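Local coordinates for protein UL37 (PDB 5J2Z) that is a herpesvirus inner tegument protein that guides retrograde axonal transport to promote neuroinvasion, the chain here being its N-terminal half, at residues S143-L148 / R226-L231; L77-H82 / D173-Q178; L288-G293 / V307-D312. The protein carries 5 engineered substitutions. One frame throughout, in Å; residues are numbered along the deposited sequence.

Overall arrangement
All three contacts lie in an elongated, all-helical chain. Interaction 1 joins the first turns of helices 144-149 and 229-239; interaction 2 sets the end of helix 63-78 and the loop after it against the start of helix 175-188; interaction 3 pairs a loop with the short helix 307-310. In interaction 2, the most central and largest, every touching residue is buried, with aromatic and sulfur packing beside a calcium ion. Interactions 1 and 3 are mostly buried, with partly exposed members at their margins: an amide-to-carboxylate hydrogen bond next to a leucine in interaction 1, a threonine on a calcium-binding aspartate in interaction 3. The centres of interactions 1 and 2 lie about 36 Å apart, those of interactions 2 and 3 about 52 Å.

Interaction 1: S143-L148 / R226-L231; sequences SADDVL and RQNPTL
Asp-145 and Asn-228 meet through one oxygen and one amide nitrogen: Asn-228 ND2 donates to Asp-145 OD1 over 2.7 Å, with an N-H...O angle of 158°. The acceptor lies almost in the amide plane, while the nitrogen reaches OD1 on the anti side of the carboxylate, somewhat out of its plane. The two flat groups are turned only 23° from each other, and the side chains run antiparallel, one alongside the other. Next to this polar pair, Leu-148 points its CD2 methyl at the start of the second helix, touching Thr-230 CB at 3.8 Å and Leu-231 CB at 4.2 Å. CD2 is modelled doubtfully close to the Asn-228 amide oxygen, so the exact place of both atoms is uncertain.

Asn-228 is the N-cap of helix 229-239: its OD1 accepts from Leu-231 N at 3.0 Å, subject to that uncertainty. One amide thus serves two elements, its oxygen turned to its own helix and its nitrogen to the first turn of helix 144-149. Ser-143 occupies the N-cap position of that other helix. Farther out, Tyr-275 OH is hydrogen-bonded to the backbone N of Asn-228, and Phe-223 of helix 208-223 packs on both Asp-145 and Asn-228. Leu-148 also rests on Val-198, and Leu-231 on Met-201, both from helix 191-201.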
ATOM      1  N   SER A 143      -6.911  15.066  -2.098  1.00 65.18           N
ATOM      2  CA  SER A 143      -6.708  15.265  -3.524  1.00 58.16           C
ATOM      3  C   SER A 143      -5.315  15.826  -3.760  1.00 51.80           C
ATOM      4  O   SER A 143      -4.651  16.314  -2.841  1.00 46.08           O
ATOM      5  CB  SER A 143      -7.749  16.217  -4.114  1.00 61.96           C
ATOM      6  OG  SER A 143      -7.540  17.525  -3.611  1.00 65.90           O
ATOM      7  N   ALA A 144      -4.890  15.773  -5.023  1.00 49.54           N
ATOM      8  CA  ALA A 144      -3.601  16.341  -5.403  1.00 47.05           C
ATOM      9  C   ALA A 144      -3.528  17.826  -5.065  1.00 44.91           C
ATOM     10  O   ALA A 144      -2.462  18.340  -4.702  1.00 38.35           O
ATOM     11  CB  ALA A 144      -3.345  16.113  -6.897  1.00 41.93           C
ATOM     12  N   ASP A 145      -4.651  18.536  -5.184  1.00 44.25           N
ATOM     13  CA  ASP A 145      -4.640  19.953  -4.857  1.00 48.00           C
ATOM     14  C   ASP A 145      -4.240  20.178  -3.405  1.00 43.19           C
ATOM     15  O   ASP A 145      -3.588  21.180  -3.092  1.00 41.82           O
ATOM     16  CB  ASP A 145      -6.012  20.577  -5.142  1.00 61.10           C
ATOM     17  CG  ASP A 145      -6.486  20.336  -6.572  1.00 67.49           C
ATOM     18  OD1 ASP A 145      -6.210  21.182  -7.446  1.00 68.23           O
ATOM     19  OD2 ASP A 145      -7.140  19.300  -6.825  1.00 73.17           O
ATOM     20  N   ASP A 146      -4.612  19.258  -2.509  1.00 42.80           N
ATOM     21  CA  ASP A 146      -4.230  19.379  -1.103  1.00 41.26           C
ATOM     22  C   ASP A 146      -2.714  19.290  -0.937  1.00 41.18           C
ATOM     23  O   ASP A 146      -2.099  20.129  -0.267  1.00 42.73           O
ATOM     24  CB  ASP A 146      -4.921  18.294  -0.272  1.00 45.59           C
ATOM     25  CG  ASP A 146      -6.426  18.506  -0.138  1.00 51.82           C
ATOM     26  OD1 ASP A 146      -6.906  19.643  -0.364  1.00 54.77           O
ATOM     27  OD2 ASP A 146      -7.127  17.530   0.219  1.00 52.32           O
ATOM     28  N   VAL A 147      -2.099  18.259  -1.529  1.00 35.67           N
ATOM     29  CA  VAL A 147      -0.644  18.106  -1.495  1.00 30.37           C
ATOM     30  C   VAL A 147       0.050  19.334  -2.074  1.00 31.42           C
ATOM     31  O   VAL A 147       1.065  19.799  -1.550  1.00 36.29           O
ATOM     32  CB  VAL A 147      -0.219  16.841  -2.257  1.00 29.73           C
ATOM     33  CG1 VAL A 147       1.274  16.611  -2.071  1.00 32.29           C
ATOM     34  CG2 VAL A 147      -1.056  15.629  -1.835  1.00 24.88           C
ATOM     35  N   LEU A 148      -0.446  19.845  -3.198  1.00 33.65           N
ATOM     36  CA  LEU A 148       0.217  21.004  -3.787  1.00 41.75           C
ATOM     37  C   LEU A 148       0.227  22.182  -2.820  1.00 49.07           C
ATOM     38  O   LEU A 148       1.184  22.965  -2.802  1.00 59.02           O
ATOM     39  CB  LEU A 148      -0.460  21.396  -5.096  1.00 40.61           C
ATOM     40  CG  LEU A 148       0.287  22.437  -5.928  1.00 42.24           C
ATOM     41  CD1 LEU A 148       1.387  21.750  -6.683  1.00 45.81           C
ATOM     42  CD2 LEU A 148      -0.656  23.108  -6.894  1.00 46.33           C
ATOM     43  N   ARG A 226      -7.356  18.406 -14.899  1.00 53.31           N
ATOM     44  CA  ARG A 226      -7.817  19.250 -13.800  1.00 58.43           C
ATOM     45  C   ARG A 226      -6.806  20.365 -13.550  1.00 57.28           C
ATOM     46  O   ARG A 226      -5.636  20.102 -13.250  1.00 56.35           O
ATOM     47  CB  ARG A 226      -8.025  18.409 -12.546  1.00 61.61           C
ATOM     48  CG  ARG A 226      -9.142  17.409 -12.689  1.00 80.15           C
ATOM     49  CD  ARG A 226      -9.079  16.352 -11.606  1.00 96.82           C
ATOM     50  NE  ARG A 226      -9.976  15.234 -11.894  1.00104.50           N
ATOM     51  CZ  ARG A 226      -9.857  14.436 -12.952  1.00 99.61           C
ATOM     52  NH1 ARG A 226      -8.884  14.639 -13.836  1.00 96.71           N
ATOM     53  NH2 ARG A 226     -10.715  13.439 -13.131  1.00 94.93           N
ATOM     54  N   GLN A 227      -7.251  21.608 -13.674  1.00 61.86           N
ATOM     55  CA  GLN A 227      -6.354  22.753 -13.717  1.00 63.83           C
ATOM     56  C   GLN A 227      -6.250  23.392 -12.342  1.00 62.72           C
ATOM     57  O   GLN A 227      -7.250  23.849 -11.783  1.00 66.12           O
ATOM     58  CB  GLN A 227      -6.828  23.766 -14.749  1.00 71.36           C
ATOM     59  CG  GLN A 227      -6.821  23.203 -16.143  1.00 77.76           C
ATOM     60  CD  GLN A 227      -7.053  24.263 -17.175  1.00 82.03           C
ATOM     61  OE1 GLN A 227      -7.441  25.385 -16.848  1.00 85.91           O
ATOM     62  NE2 GLN A 227      -6.809  23.923 -18.435  1.00 79.89           N
ATOM     63  N   ASN A 228      -5.069  23.416 -11.819  1.00 60.62           N
ATOM     64  CA  ASN A 228      -4.764  24.038 -10.549  1.00 52.69           C
ATOM     65  C   ASN A 228      -4.196  25.422 -10.805  1.00 49.07           C
ATOM     66  O   ASN A 228      -3.269  25.560 -11.614  1.00 40.35           O
ATOM     67  CB  ASN A 228      -3.760  23.185  -9.780  1.00 47.96           C
ATOM     68  CG  ASN A 228      -3.542  23.668  -8.370  1.00 53.54           C
ATOM     69  OD1 ASN A 228      -2.730  24.562  -8.128  1.00 58.08           O
ATOM     70  ND2 ASN A 228      -4.255  23.070  -7.423  1.00 52.39           N
ATOM     71  N   PRO A 229      -4.736  26.471 -10.183  1.00 47.92           N
ATOM     72  CA  PRO A 229      -4.213  27.817 -10.462  1.00 49.48           C
ATOM     73  C   PRO A 229      -2.810  28.033  -9.922  1.00 51.71           C
ATOM     74  O   PRO A 229      -2.029  28.772 -10.534  1.00 59.12           O
ATOM     75  CB  PRO A 229      -5.238  28.741  -9.791  1.00 53.10           C
ATOM     76  CG  PRO A 229      -5.863  27.891  -8.714  1.00 53.70           C
ATOM     77  CD  PRO A 229      -5.851  26.477  -9.219  1.00 50.20           C
ATOM     78  N   THR A 230      -2.458  27.391  -8.808  1.00 50.01           N
ATOM     79  CA  THR A 230      -1.109  27.513  -8.261  1.00 50.84           C
ATOM     80  C   THR A 230      -0.078  26.838  -9.158  1.00 52.59           C
ATOM     81  O   THR A 230       1.030  27.356  -9.338  1.00 53.42           O
ATOM     82  CB  THR A 230      -1.068  26.915  -6.857  1.00 49.10           C
ATOM     83  OG1 THR A 230      -1.956  27.660  -6.007  1.00 53.04           O
ATOM     84  CG2 THR A 230       0.342  26.952  -6.297  1.00 41.88           C
ATOM     85  N   LEU A 231      -0.417  25.671  -9.715  1.00 48.43           N
ATOM     86  CA  LEU A 231       0.483  25.010 -10.651  1.00 39.72           C
ATOM     87  C   LEU A 231       0.673  25.858 -11.899  1.00 40.95           C
ATOM     88  O   LEU A 231       1.801  26.067 -12.356  1.00 42.03           O
ATOM     89  CB  LEU A 231      -0.056  23.629 -11.008  1.00 33.71           C
ATOM     90  CG  LEU A 231       0.921  22.723 -11.752  1.00 33.73           C
ATOM     91  CD1 LEU A 231       2.258  22.733 -11.076  1.00 30.10           C
ATOM     92  CD2 LEU A 231       0.372  21.317 -11.792  1.00 35.12           C
TER

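Interaction 2: L77-H82 / D173-Q178. With CA (calcium ion), chain G; ACT (acetate ion), chain V.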
ATOM      1  N   LEU A  77     -15.390 -12.055  14.076  1.00 27.72           N
ATOM      2  CA  LEU A  77     -14.677 -10.957  13.438  1.00 23.96           C
ATOM      3  C   LEU A  77     -13.572 -11.471  12.535  1.00 29.69           C
ATOM      4  O   LEU A  77     -13.237 -10.824  11.534  1.00 28.84           O
ATOM      5  CB  LEU A  77     -14.096 -10.034  14.507  1.00 21.85           C
ATOM      6  CG  LEU A  77     -15.122  -9.103  15.142  1.00 28.28           C
ATOM      7  CD1 LEU A  77     -14.530  -8.362  16.335  1.00 33.04           C
ATOM      8  CD2 LEU A  77     -15.610  -8.146  14.071  1.00 26.26           C
ATOM      9  N   TRP A  78     -13.014 -12.637  12.871  1.00 30.24           N
ATOM     10  CA  TRP A  78     -11.805 -13.120  12.229  1.00 23.87           C
ATOM     11  C   TRP A  78     -11.983 -13.241  10.721  1.00 33.02           C
ATOM     12  O   TRP A  78     -11.046 -12.983   9.956  1.00 34.95           O
ATOM     13  CB  TRP A  78     -11.422 -14.468  12.829  1.00 26.06           C
ATOM     14  CG  TRP A  78      -9.949 -14.725  12.882  1.00 33.70           C
ATOM     15  CD1 TRP A  78      -9.070 -14.732  11.829  1.00 31.02           C
ATOM     16  CD2 TRP A  78      -9.180 -15.031  14.050  1.00 40.29           C
ATOM     17  NE1 TRP A  78      -7.802 -15.017  12.276  1.00 34.44           N
ATOM     18  CE2 TRP A  78      -7.839 -15.211  13.633  1.00 39.02           C
ATOM     19  CE3 TRP A  78      -9.492 -15.169  15.413  1.00 37.44           C
ATOM     20  CZ2 TRP A  78      -6.812 -15.519  14.531  1.00 37.74           C
ATOM     21  CZ3 TRP A  78      -8.476 -15.479  16.302  1.00 34.60           C
ATOM     22  CH2 TRP A  78      -7.148 -15.652  15.856  1.00 39.93           C
ATOM     23  N   ARG A  79     -13.171 -13.647  10.279  1.00 30.95           N
ATOM     24  CA  ARG A  79     -13.453 -13.897   8.870  1.00 37.51           C
ATOM     25  C   ARG A  79     -14.412 -12.864   8.287  1.00 32.09           C
ATOM     26  O   ARG A  79     -15.072 -13.125   7.275  1.00 31.02           O
ATOM     27  CB  ARG A  79     -14.017 -15.303   8.686  1.00 48.67           C
ATOM     28  CG  ARG A  79     -12.982 -16.369   8.402  1.00 60.81           C
ATOM     29  CD  ARG A  79     -13.594 -17.736   8.631  1.00 70.94           C
ATOM     30  NE  ARG A  79     -14.061 -17.863  10.008  1.00 75.98           N
ATOM     31  CZ  ARG A  79     -14.651 -18.949  10.497  1.00 85.20           C
ATOM     32  NH1 ARG A  79     -14.853 -19.994   9.708  1.00 93.52           N
ATOM     33  NH2 ARG A  79     -15.037 -18.993  11.770  1.00 81.32           N
ATOM     34  N   LEU A  80     -14.502 -11.702   8.910  1.00 24.99           N
ATOM     35  CA  LEU A  80     -15.423 -10.678   8.456  1.00 33.10           C
ATOM     36  C   LEU A  80     -14.850  -9.974   7.230  1.00 31.37           C
ATOM     37  O   LEU A  80     -13.691  -9.551   7.238  1.00 25.47           O
ATOM     38  CB  LEU A  80     -15.666  -9.678   9.585  1.00 31.46           C
ATOM     39  CG  LEU A  80     -16.677  -8.584   9.282  1.00 34.86           C
ATOM     40  CD1 LEU A  80     -17.966  -8.890  10.021  1.00 38.75           C
ATOM     41  CD2 LEU A  80     -16.121  -7.219   9.659  1.00 35.73           C
ATOM     42  N   ARG A  81     -15.663  -9.850   6.184  1.00 36.05           N
ATOM     43  CA  ARG A  81     -15.306  -9.131   4.963  1.00 32.77           C
ATOM     44  C   ARG A  81     -16.049  -7.797   4.954  1.00 29.14           C
ATOM     45  O   ARG A  81     -17.281  -7.772   4.897  1.00 39.39           O
ATOM     46  CB  ARG A  81     -15.651  -9.973   3.731  1.00 32.52           C
ATOM     47  CG  ARG A  81     -15.681  -9.211   2.416  1.00 54.13           C
ATOM     48  CD  ARG A  81     -16.497  -9.960   1.358  1.00 65.86           C
ATOM     49  NE  ARG A  81     -16.131 -11.371   1.289  1.00 70.88           N
ATOM     50  CZ  ARG A  81     -16.965 -12.345   0.939  1.00 70.98           C
ATOM     51  NH1 ARG A  81     -18.224 -12.066   0.625  1.00 67.27           N
ATOM     52  NH2 ARG A  81     -16.540 -13.602   0.915  1.00 73.25           N
ATOM     53  N   HIS A  82     -15.305  -6.698   5.012  1.00 29.43           N
ATOM     54  CA  HIS A  82     -15.864  -5.358   5.116  1.00 27.30           C
ATOM     55  C   HIS A  82     -15.511  -4.521   3.890  1.00 24.98           C
ATOM     56  O   HIS A  82     -14.375  -4.550   3.416  1.00 31.67           O
ATOM     57  CB  HIS A  82     -15.340  -4.653   6.373  1.00 28.62           C
ATOM     58  CG  HIS A  82     -15.880  -3.270   6.565  1.00 25.47           C
ATOM     59  ND1 HIS A  82     -17.226  -2.975   6.490  1.00 25.35           N
ATOM     60  CD2 HIS A  82     -15.253  -2.101   6.837  1.00 21.12           C
ATOM     61  CE1 HIS A  82     -17.404  -1.684   6.698  1.00 24.20           C
ATOM     62  NE2 HIS A  82     -16.224  -1.133   6.919  1.00 22.75           N
ATOM     63  N   ASP A 173      -4.441 -10.875  12.032  1.00 34.65           N
ATOM     64  CA  ASP A 173      -4.761 -11.889  11.034  1.00 30.83           C
ATOM     65  C   ASP A 173      -6.213 -11.853  10.580  1.00 32.09           C
ATOM     66  O   ASP A 173      -6.576 -12.619   9.684  1.00 35.30           O
ATOM     67  CB  ASP A 173      -4.436 -13.292  11.558  1.00 31.07           C
ATOM     68  CG  ASP A 173      -4.528 -14.351  10.471  1.00 46.04           C
ATOM     69  OD1 ASP A 173      -3.862 -14.186   9.417  1.00 54.54           O
ATOM     70  OD2 ASP A 173      -5.284 -15.330  10.661  1.00 48.27           O
ATOM     71  N   MET A 174      -7.045 -10.985  11.154  1.00 20.33           N
ATOM     72  CA  MET A 174      -8.435 -10.888  10.730  1.00 20.18           C
ATOM     73  C   MET A 174      -8.522 -10.235   9.350  1.00 29.09           C
ATOM     74  O   MET A 174      -7.765  -9.313   9.025  1.00 26.24           O
ATOM     75  CB  MET A 174      -9.247 -10.115  11.769  1.00 26.74           C
ATOM     76  CG  MET A 174      -9.176 -10.785  13.149  1.00 26.01           C
ATOM     77  SD  MET A 174     -10.203 -10.089  14.457  1.00 32.69           S
ATOM     78  CE  MET A 174      -9.777 -11.188  15.799  1.00 20.51           C
ATOM     79  N   ASP A 175      -9.444 -10.742   8.526  1.00 29.39           N
ATOM     80  CA  ASP A 175      -9.535 -10.289   7.140  1.00 25.45           C
ATOM     81  C   ASP A 175      -9.829  -8.790   7.050  1.00 27.90           C
ATOM     82  O   ASP A 175      -9.192  -8.077   6.266  1.00 29.48           O
ATOM     83  CB  ASP A 175     -10.599 -11.096   6.390  1.00 30.81           C
ATOM     84  CG  ASP A 175     -10.311 -12.612   6.370  1.00 40.38           C
ATOM     85  OD1 ASP A 175      -9.177 -13.023   6.685  1.00 37.48           O
ATOM     86  OD2 ASP A 175     -11.231 -13.403   6.031  1.00 49.90           O
ATOM     87  N   PHE A 176     -10.784  -8.284   7.848  1.00 29.80           N
ATOM     88  CA  PHE A 176     -11.135  -6.871   7.723  1.00 28.13           C
ATOM     89  C   PHE A 176      -9.972  -5.972   8.125  1.00 29.13           C
ATOM     90  O   PHE A 176      -9.886  -4.833   7.656  1.00 28.52           O
ATOM     91  CB  PHE A 176     -12.404  -6.537   8.534  1.00 22.02           C
ATOM     92  CG  PHE A 176     -12.182  -6.429  10.027  1.00 21.64           C
ATOM     93  CD1 PHE A 176     -12.235  -7.559  10.835  1.00 20.17           C
ATOM     94  CD2 PHE A 176     -11.938  -5.200  10.619  1.00 21.60           C
ATOM     95  CE1 PHE A 176     -12.019  -7.478  12.204  1.00 23.19           C
ATOM     96  CE2 PHE A 176     -11.720  -5.107  11.990  1.00 23.03           C
ATOM     97  CZ  PHE A 176     -11.762  -6.253  12.788  1.00 19.91           C
ATOM     98  N   VAL A 177      -9.061  -6.457   8.974  1.00 22.08           N
ATOM     99  CA  VAL A 177      -7.883  -5.665   9.319  1.00 28.09           C
ATOM    100  C   VAL A 177      -6.913  -5.625   8.148  1.00 28.35           C
ATOM    101  O   VAL A 177      -6.402  -4.563   7.770  1.00 30.00           O
ATOM    102  CB  VAL A 177      -7.201  -6.225  10.581  1.00 26.33           C
ATOM    103  CG1 VAL A 177      -5.870  -5.552  10.772  1.00 20.18           C
ATOM    104  CG2 VAL A 177      -8.061  -5.978  11.770  1.00 27.04           C
ATOM    105  N   GLN A 178      -6.641  -6.791   7.564  1.00 23.06           N
ATOM    106  CA  GLN A 178      -5.716  -6.868   6.444  1.00 23.25           C
ATOM    107  C   GLN A 178      -6.235  -6.079   5.242  1.00 27.75           C
ATOM    108  O   GLN A 178      -5.464  -5.409   4.538  1.00 28.67           O
ATOM    109  CB  GLN A 178      -5.476  -8.339   6.103  1.00 23.49           C
ATOM    110  CG  GLN A 178      -4.613  -9.045   7.151  1.00 20.31           C
ATOM    111  CD  GLN A 178      -3.211  -8.457   7.213  1.00 26.23           C
ATOM    112  OE1 GLN A 178      -2.559  -8.257   6.187  1.00 22.91           O
ATOM    113  NE2 GLN A 178      -2.748  -8.161   8.412  1.00 30.52           N
TER
HETATM  114 CA    CA G 506     -13.370  -5.327   1.217  1.00 40.67          CA
HETATM  115  C   ACT V 521     -12.145  -8.040   2.465  1.00 68.71           C
HETATM  116  O   ACT V 521     -12.766  -7.927   1.371  1.00 59.53           O
HETATM  117  OXT ACT V 521     -12.414  -7.209   3.374  1.00 71.43           O
HETATM  118  CH3 ACT V 521     -11.121  -9.115   2.695  1.00 69.71           C
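Met-174 runs athwart the indole of Trp-78, its extended chain lying over one face. Its CG sits 4.2 Å from the centroid of the Trp-78 five-membered ring, close to the ring normal, a CH-pi contact; its CE reaches the six-membered ring, 4.0 Å from Trp-78 CE3. The sulfur stands obliquely to the indole in a Met-aromatic contact and also touches Leu-77 CB. At the indole edge, Trp-78 NE1 donates to Asp-173 OD2 over 3.0 Å, nearly straight at 175°. The carboxylate stands steeply to the ring, 73° between planes, and OD2 is met on its anti side.

Phe-176 takes the crowded position between backbone N and carbonyl carbon (chi1 76°), which sets its ring edge at Leu-77 O, with CD1 at 3.5 Å, and its CB against Leu-80 CD2 at 3.9 Å. Between the two aromatics, Asp-175 N bonds to Trp-78 O at 3.1 Å, tying the first turn of helix 175-188 to the end of helix 63-78.

Beyond Leu-80, His-82 O binds calcium at 2.5 Å, with Asp-179 and an acetate probably taken up from the crystallisation liquor. Buried Asp-173 and Asp-175 form salt bridges with Arg-476, and further ones with Arg-480 and Arg-36 respectively; these arginines would be expected to keep both aspartates ionised.

Interaction 3: L288-G293 / V307-D312; sequences LRTDQG and VAAAAD. With CA (calcium ion), chain D.
A calcium site seen in the crystal sits at the edge of this contact: Asp-312, just beyond the short helix 307-310, binds the ion through OD1 at 2.4 Å, and Asp-314 supplies another carboxylate oxygen. The other oxygen of Asp-312, OD2, faces the loop 288-293, where Thr-290 OG1 donates to Asp-312 OD2 over 2.9 Å. The hydroxyl comes to the anti side of that oxygen, 22° out of the carboxylate plane, and the threonine side chain comes in roughly perpendicular to the aspartate. A chi1 of -164° swings the Asp-312 carboxylate away from its own backbone N, with OD1 toward the calcium ion and OD2 toward Thr-290.

The methyl branch of Thr-290 turns to the helix instead. CG2 lies against the backbone at the Ala-308 to Ala-309 link, 3.5 Å from Ala-309 N, and meets Ala-308 CB at 3.9 Å. Ala-309 CB in turn sits 3.9 Å from Thr-290 CA, so the small alanines let the loop backbone come close to the helix.

Either side of Thr-290 the loop braces itself. Arg-289 grips Asp-291 side-on, NE to OD1 at 2.9 Å and NH2 to OD2 at 3.1 Å, both through syn lone pairs and close to the guanidinium plane. Asp-291 OD2 also accepts from Gly-293 N, closing an Asx turn.

Arg-258 NH1 hydrogen-bonds to Thr-290 OG1, making the threonine a second-shell link between a cation and a metal ligand. Calcium on one oxygen and a hydroxyl donor on the other should hold the Asp-312 carboxylate in one rotation, and both would favour its ionised form.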
ATOM      1  N   LEU A 288      13.357  22.520 -26.692  1.00 40.57           N
ATOM      2  CA  LEU A 288      14.532  22.574 -25.833  1.00 35.12           C
ATOM      3  C   LEU A 288      15.707  21.859 -26.487  1.00 40.35           C
ATOM      4  O   LEU A 288      15.556  20.789 -27.083  1.00 43.60           O
ATOM      5  CB  LEU A 288      14.230  21.925 -24.473  1.00 34.55           C
ATOM      6  CG  LEU A 288      13.279  22.620 -23.487  1.00 46.40           C
ATOM      7  CD1 LEU A 288      13.022  21.772 -22.237  1.00 43.17           C
ATOM      8  CD2 LEU A 288      13.799  23.992 -23.094  1.00 51.61           C
ATOM      9  N   ARG A 289      16.885  22.462 -26.380  1.00 42.75           N
ATOM     10  CA  ARG A 289      18.100  21.791 -26.802  1.00 33.51           C
ATOM     11  C   ARG A 289      18.252  20.473 -26.055  1.00 40.65           C
ATOM     12  O   ARG A 289      17.900  20.358 -24.874  1.00 40.46           O
ATOM     13  CB  ARG A 289      19.305  22.683 -26.537  1.00 31.49           C
ATOM     14  CG  ARG A 289      19.262  24.002 -27.261  1.00 37.33           C
ATOM     15  CD  ARG A 289      20.279  24.946 -26.676  1.00 37.82           C
ATOM     16  NE  ARG A 289      21.598  24.327 -26.575  1.00 38.50           N
ATOM     17  CZ  ARG A 289      22.618  24.872 -25.916  1.00 42.67           C
ATOM     18  NH1 ARG A 289      22.459  26.032 -25.301  1.00 49.64           N
ATOM     19  NH2 ARG A 289      23.793  24.265 -25.861  1.00 36.30           N
ATOM     20  N   THR A 290      18.779  19.467 -26.749  1.00 35.67           N
ATOM     21  CA  THR A 290      19.102  18.202 -26.105  1.00 32.94           C
ATOM     22  C   THR A 290      20.573  17.845 -26.278  1.00 37.96           C
ATOM     23  O   THR A 290      20.949  16.686 -26.083  1.00 39.98           O
ATOM     24  CB  THR A 290      18.211  17.067 -26.622  1.00 32.29           C
ATOM     25  OG1 THR A 290      18.325  16.978 -28.048  1.00 32.82           O
ATOM     26  CG2 THR A 290      16.739  17.279 -26.211  1.00 26.17           C
ATOM     27  N   ASP A 291      21.411  18.819 -26.627  1.00 29.13           N
ATOM     28  CA  ASP A 291      22.842  18.597 -26.742  1.00 34.26           C
ATOM     29  C   ASP A 291      23.519  18.805 -25.389  1.00 38.51           C
ATOM     30  O   ASP A 291      22.952  19.381 -24.459  1.00 28.00           O
ATOM     31  CB  ASP A 291      23.449  19.528 -27.790  1.00 43.02           C
ATOM     32  CG  ASP A 291      23.486  20.972 -27.329  1.00 53.45           C
ATOM     33  OD1 ASP A 291      22.437  21.645 -27.383  1.00 60.90           O
ATOM     34  OD2 ASP A 291      24.560  21.429 -26.897  1.00 55.34           O
ATOM     35  N   GLN A 292      24.762  18.333 -25.288  1.00 40.38           N
ATOM     36  CA  GLN A 292      25.430  18.324 -23.991  1.00 34.55           C
ATOM     37  C   GLN A 292      25.476  19.719 -23.369  1.00 34.36           C
ATOM     38  O   GLN A 292      25.445  19.846 -22.141  1.00 32.34           O
ATOM     39  CB  GLN A 292      26.837  17.756 -24.140  1.00 32.62           C
ATOM     40  CG  GLN A 292      27.507  17.412 -22.836  1.00 34.17           C
ATOM     41  CD  GLN A 292      26.956  16.152 -22.198  1.00 36.83           C
ATOM     42  OE1 GLN A 292      26.427  15.266 -22.871  1.00 37.86           O
ATOM     43  NE2 GLN A 292      27.089  16.062 -20.888  1.00 44.28           N
ATOM     44  N   GLY A 293      25.524  20.776 -24.194  1.00 37.30           N
ATOM     45  CA  GLY A 293      25.531  22.134 -23.664  1.00 32.18           C
ATOM     46  C   GLY A 293      24.332  22.481 -22.787  1.00 45.31           C
ATOM     47  O   GLY A 293      24.451  23.284 -21.854  1.00 45.88           O
ATOM     48  N   VAL A 307      14.016  15.113 -19.722  1.00 29.10           N
ATOM     49  CA  VAL A 307      14.069  13.693 -20.085  1.00 26.76           C
ATOM     50  C   VAL A 307      14.346  13.493 -21.576  1.00 32.02           C
ATOM     51  O   VAL A 307      14.848  12.433 -21.986  1.00 25.02           O
ATOM     52  CB  VAL A 307      12.759  12.985 -19.669  1.00 30.33           C
ATOM     53  CG1 VAL A 307      11.617  13.376 -20.610  1.00 20.06           C
ATOM     54  CG2 VAL A 307      12.928  11.451 -19.643  1.00 19.31           C
ATOM     55  N   ALA A 308      13.991  14.469 -22.412  1.00 33.99           N
ATOM     56  CA  ALA A 308      14.358  14.379 -23.823  1.00 32.04           C
ATOM     57  C   ALA A 308      15.874  14.477 -24.000  1.00 30.77           C
ATOM     58  O   ALA A 308      16.462  13.726 -24.786  1.00 29.86           O
ATOM     59  CB  ALA A 308      13.642  15.461 -24.631  1.00 23.67           C
ATOM     60  N   ALA A 309      16.524  15.377 -23.262  1.00 22.06           N
ATOM     61  CA  ALA A 309      17.983  15.440 -23.294  1.00 22.37           C
ATOM     62  C   ALA A 309      18.617  14.169 -22.726  1.00 25.37           C
ATOM     63  O   ALA A 309      19.550  13.613 -23.316  1.00 37.13           O
ATOM     64  CB  ALA A 309      18.473  16.671 -22.542  1.00 22.23           C
ATOM     65  N   ALA A 310      18.133  13.687 -21.586  1.00 31.67           N
ATOM     66  CA  ALA A 310      18.731  12.489 -21.013  1.00 26.08           C
ATOM     67  C   ALA A 310      18.508  11.271 -21.900  1.00 24.49           C
ATOM     68  O   ALA A 310      19.322  10.347 -21.891  1.00 26.96           O
ATOM     69  CB  ALA A 310      18.181  12.246 -19.613  1.00 20.73           C
ATOM     70  N   ALA A 311      17.437  11.254 -22.689  1.00 26.73           N
ATOM     71  CA  ALA A 311      17.176  10.129 -23.579  1.00 29.08           C
ATOM     72  C   ALA A 311      17.862  10.265 -24.939  1.00 29.43           C
ATOM     73  O   ALA A 311      17.790   9.336 -25.751  1.00 32.46           O
ATOM     74  CB  ALA A 311      15.662   9.939 -23.762  1.00 23.15           C
ATOM     75  N   ASP A 312      18.534  11.387 -25.211  1.00 28.45           N
ATOM     76  CA  ASP A 312      19.186  11.591 -26.507  1.00 26.96           C
ATOM     77  C   ASP A 312      20.642  11.140 -26.393  1.00 33.90           C
ATOM     78  O   ASP A 312      21.589  11.932 -26.392  1.00 36.46           O
ATOM     79  CB  ASP A 312      19.057  13.047 -26.941  1.00 27.78           C
ATOM     80  CG  ASP A 312      19.353  13.254 -28.422  1.00 33.00           C
ATOM     81  OD1 ASP A 312      19.454  12.271 -29.192  1.00 34.44           O
ATOM     82  OD2 ASP A 312      19.479  14.426 -28.820  1.00 41.82           O
TER
HETATM   83 CA    CA D 503      19.298  10.756 -31.103  1.00 49.99          CA